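PDB 4WHB: phenylurea hydrolase B from Mycobacterium brisbanense, which probably hydrolyses carbon-nitrogen bonds other than peptide bonds, as a metal-dependent amidohydrolase named for its action on phenylurea compounds such as the herbicide diuron. Local coordinates for residues I4-V9 / T48-N53. Sequence-based numbering, arbitrary orientation.
Sequences IAITNV and TVVDGN
The flat groups that meet here are the side-chain amides of Asn8 and Asn53, with planes 65° apart and side chains crossing at about a right angle. Asn8 ND2 lies over a face of the Asn53 amide, above OD1 at 3.4 Å, so their weak hydrogen bond comes from above the plane. Asn53 OD1 lies off the CB/ND2 edge of the Asn8 amide, somewhat out of its plane, and touches CB. This pair closes the C-terminal end of a short parallel ladder between strands 4-7 and 48-51. Ala5 N donates to Thr48 O, Ala5 O accepts from Val50 N at 2.8 Å, and Thr7 N donates to Val50 O. A weaker bond runs from Gly52 N to Thr7 O. Thr7 OG1 sits between its backbone N and carbonyl carbon (chi1 62°) and adds a weak, long bond to Val50 O. In a mixed four-stranded sheet, 4-7 is an inner strand, also paired with antiparallel strand 23-27, and 48-51 is outermost. The sheet is consistent with the small beta-sandwich domain, built from N- and C-terminal parts of the chain, that amidohydrolases carry beside their TIM barrel. The contact lies away from the zinc ligands His273 and Asp344.

Ile4, Ile6, Thr48 and Val50 share one face. Val50 CG2 meets Ile4 CG2 at 3.5 Å, and Val50 CG1 meets Ile6 CG2 at 3.7 Å. The Val50 methyls divide this way because CG1 is anti to the backbone N (chi1 162°). Phe439 of strand 435-440 packs on Ile4 and Val50. Ala5, Thr7, Val49 and Asp51 point to the other face.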
loop_
_atom_site.group_PDB
_atom_site.type_symbol
_atom_site.label_atom_id
_atom_site.label_comp_id
_atom_site.label_asym_id
_atom_site.label_seq_id
_atom_site.Cartn_x
_atom_site.Cartn_y
_atom_site.Cartn_z
ATOM N N ILE C 4 -32.392 12.096 50.982
ATOM C CA ILE C 4 -33.117 10.874 50.634
ATOM C C ILE C 4 -32.851 9.750 51.588
ATOM O O ILE C 4 -31.775 9.696 52.160
ATOM C CB ILE C 4 -32.713 10.368 49.240
ATOM C CG1 ILE C 4 -32.532 11.552 48.284
ATOM C CG2 ILE C 4 -33.742 9.368 48.736
ATOM C CD1 ILE C 4 -32.957 11.303 46.851
ATOM N N ALA C 5 -33.825 8.861 51.760
ATOM C CA ALA C 5 -33.592 7.620 52.506
ATOM C C ALA C 5 -33.937 6.414 51.656
ATOM O O ALA C 5 -35.008 6.362 51.082
ATOM C CB ALA C 5 -34.366 7.570 53.800
ATOM N N ILE C 6 -33.007 5.466 51.530
ATOM C CA ILE C 6 -33.255 4.272 50.752
ATOM C C ILE C 6 -33.389 3.122 51.717
ATOM O O ILE C 6 -32.455 2.741 52.394
ATOM C CB ILE C 6 -32.139 3.952 49.777
ATOM C CG1 ILE C 6 -31.798 5.167 48.943
ATOM C CG2 ILE C 6 -32.591 2.830 48.855
ATOM C CD1 ILE C 6 -30.531 5.882 49.393
ATOM N N THR C 7 -34.571 2.546 51.735
ATOM C CA THR C 7 -35.000 1.655 52.792
ATOM C C THR C 7 -35.086 0.173 52.368
ATOM O O THR C 7 -35.416 -0.118 51.217
ATOM C CB THR C 7 -36.388 2.082 53.286
ATOM O OG1 THR C 7 -37.339 1.988 52.217
ATOM C CG2 THR C 7 -36.342 3.520 53.773
ATOM N N ASN C 8 -34.825 -0.743 53.312
ATOM C CA ASN C 8 -34.956 -2.161 53.075
ATOM C C ASN C 8 -34.056 -2.657 51.932
ATOM O O ASN C 8 -34.473 -3.470 51.076
ATOM C CB ASN C 8 -36.413 -2.519 52.756
ATOM C CG ASN C 8 -36.833 -3.920 53.286
ATOM O OD1 ASN C 8 -36.014 -4.739 53.730
ATOM N ND2 ASN C 8 -38.132 -4.177 53.255
ATOM N N VAL C 9 -32.807 -2.184 51.926
ATOM C CA VAL C 9 -31.834 -2.620 50.933
ATOM C C VAL C 9 -31.064 -3.803 51.502
ATOM O O VAL C 9 -30.835 -3.913 52.718
ATOM C CB VAL C 9 -30.861 -1.499 50.576
ATOM C CG1 VAL C 9 -29.992 -1.902 49.427
ATOM C CG2 VAL C 9 -31.609 -0.198 50.231
ATOM N N THR C 48 -36.672 12.608 51.177
ATOM C CA THR C 48 -37.290 11.954 50.036
ATOM C C THR C 48 -37.219 10.440 50.223
ATOM O O THR C 48 -36.176 9.866 50.506
ATOM C CB THR C 48 -36.611 12.366 48.719
ATOM O OG1 THR C 48 -36.708 13.787 48.569
ATOM C CG2 THR C 48 -37.264 11.709 47.546
ATOM N N VAL C 49 -38.353 9.798 50.055
ATOM C CA VAL C 49 -38.447 8.341 50.154
ATOM C C VAL C 49 -37.743 7.751 48.938
ATOM O O VAL C 49 -37.818 8.316 47.840
ATOM C CB VAL C 49 -39.933 7.871 50.187
ATOM C CG1 VAL C 49 -40.893 9.051 50.444
ATOM C CG2 VAL C 49 -40.356 7.178 48.893
ATOM N N VAL C 50 -37.021 6.646 49.127
ATOM C CA VAL C 50 -36.731 5.717 48.020
ATOM C C VAL C 50 -36.909 4.278 48.536
ATOM O O VAL C 50 -36.268 3.856 49.508
ATOM C CB VAL C 50 -35.336 5.894 47.449
ATOM C CG1 VAL C 50 -34.945 4.659 46.656
ATOM C CG2 VAL C 50 -35.243 7.091 46.549
ATOM N N ASP C 51 -37.798 3.530 47.892
ATOM C CA ASP C 51 -38.148 2.181 48.345
ATOM C C ASP C 51 -37.132 1.192 47.814
ATOM O O ASP C 51 -36.967 1.058 46.619
ATOM C CB ASP C 51 -39.557 1.808 47.874
ATOM C CG ASP C 51 -39.951 0.423 48.289
ATOM O OD1 ASP C 51 -40.361 0.253 49.445
ATOM O OD2 ASP C 51 -39.860 -0.500 47.460
ATOM N N GLY C 52 -36.446 0.490 48.698
ATOM C CA GLY C 52 -35.417 -0.463 48.283
ATOM C C GLY C 52 -35.779 -1.927 48.437
ATOM O O GLY C 52 -34.905 -2.773 48.272
ATOM N N ASN C 53 -37.041 -2.222 48.738
ATOM C CA ASN C 53 -37.478 -3.615 48.856
ATOM C C ASN C 53 -37.167 -4.386 47.563
ATOM O O ASN C 53 -37.214 -3.830 46.435
ATOM C CB ASN C 53 -38.980 -3.716 49.143
ATOM C CG ASN C 53 -39.481 -2.657 50.122
ATOM O OD1 ASN C 53 -38.691 -1.942 50.754
ATOM N ND2 ASN C 53 -40.797 -2.543 50.229
#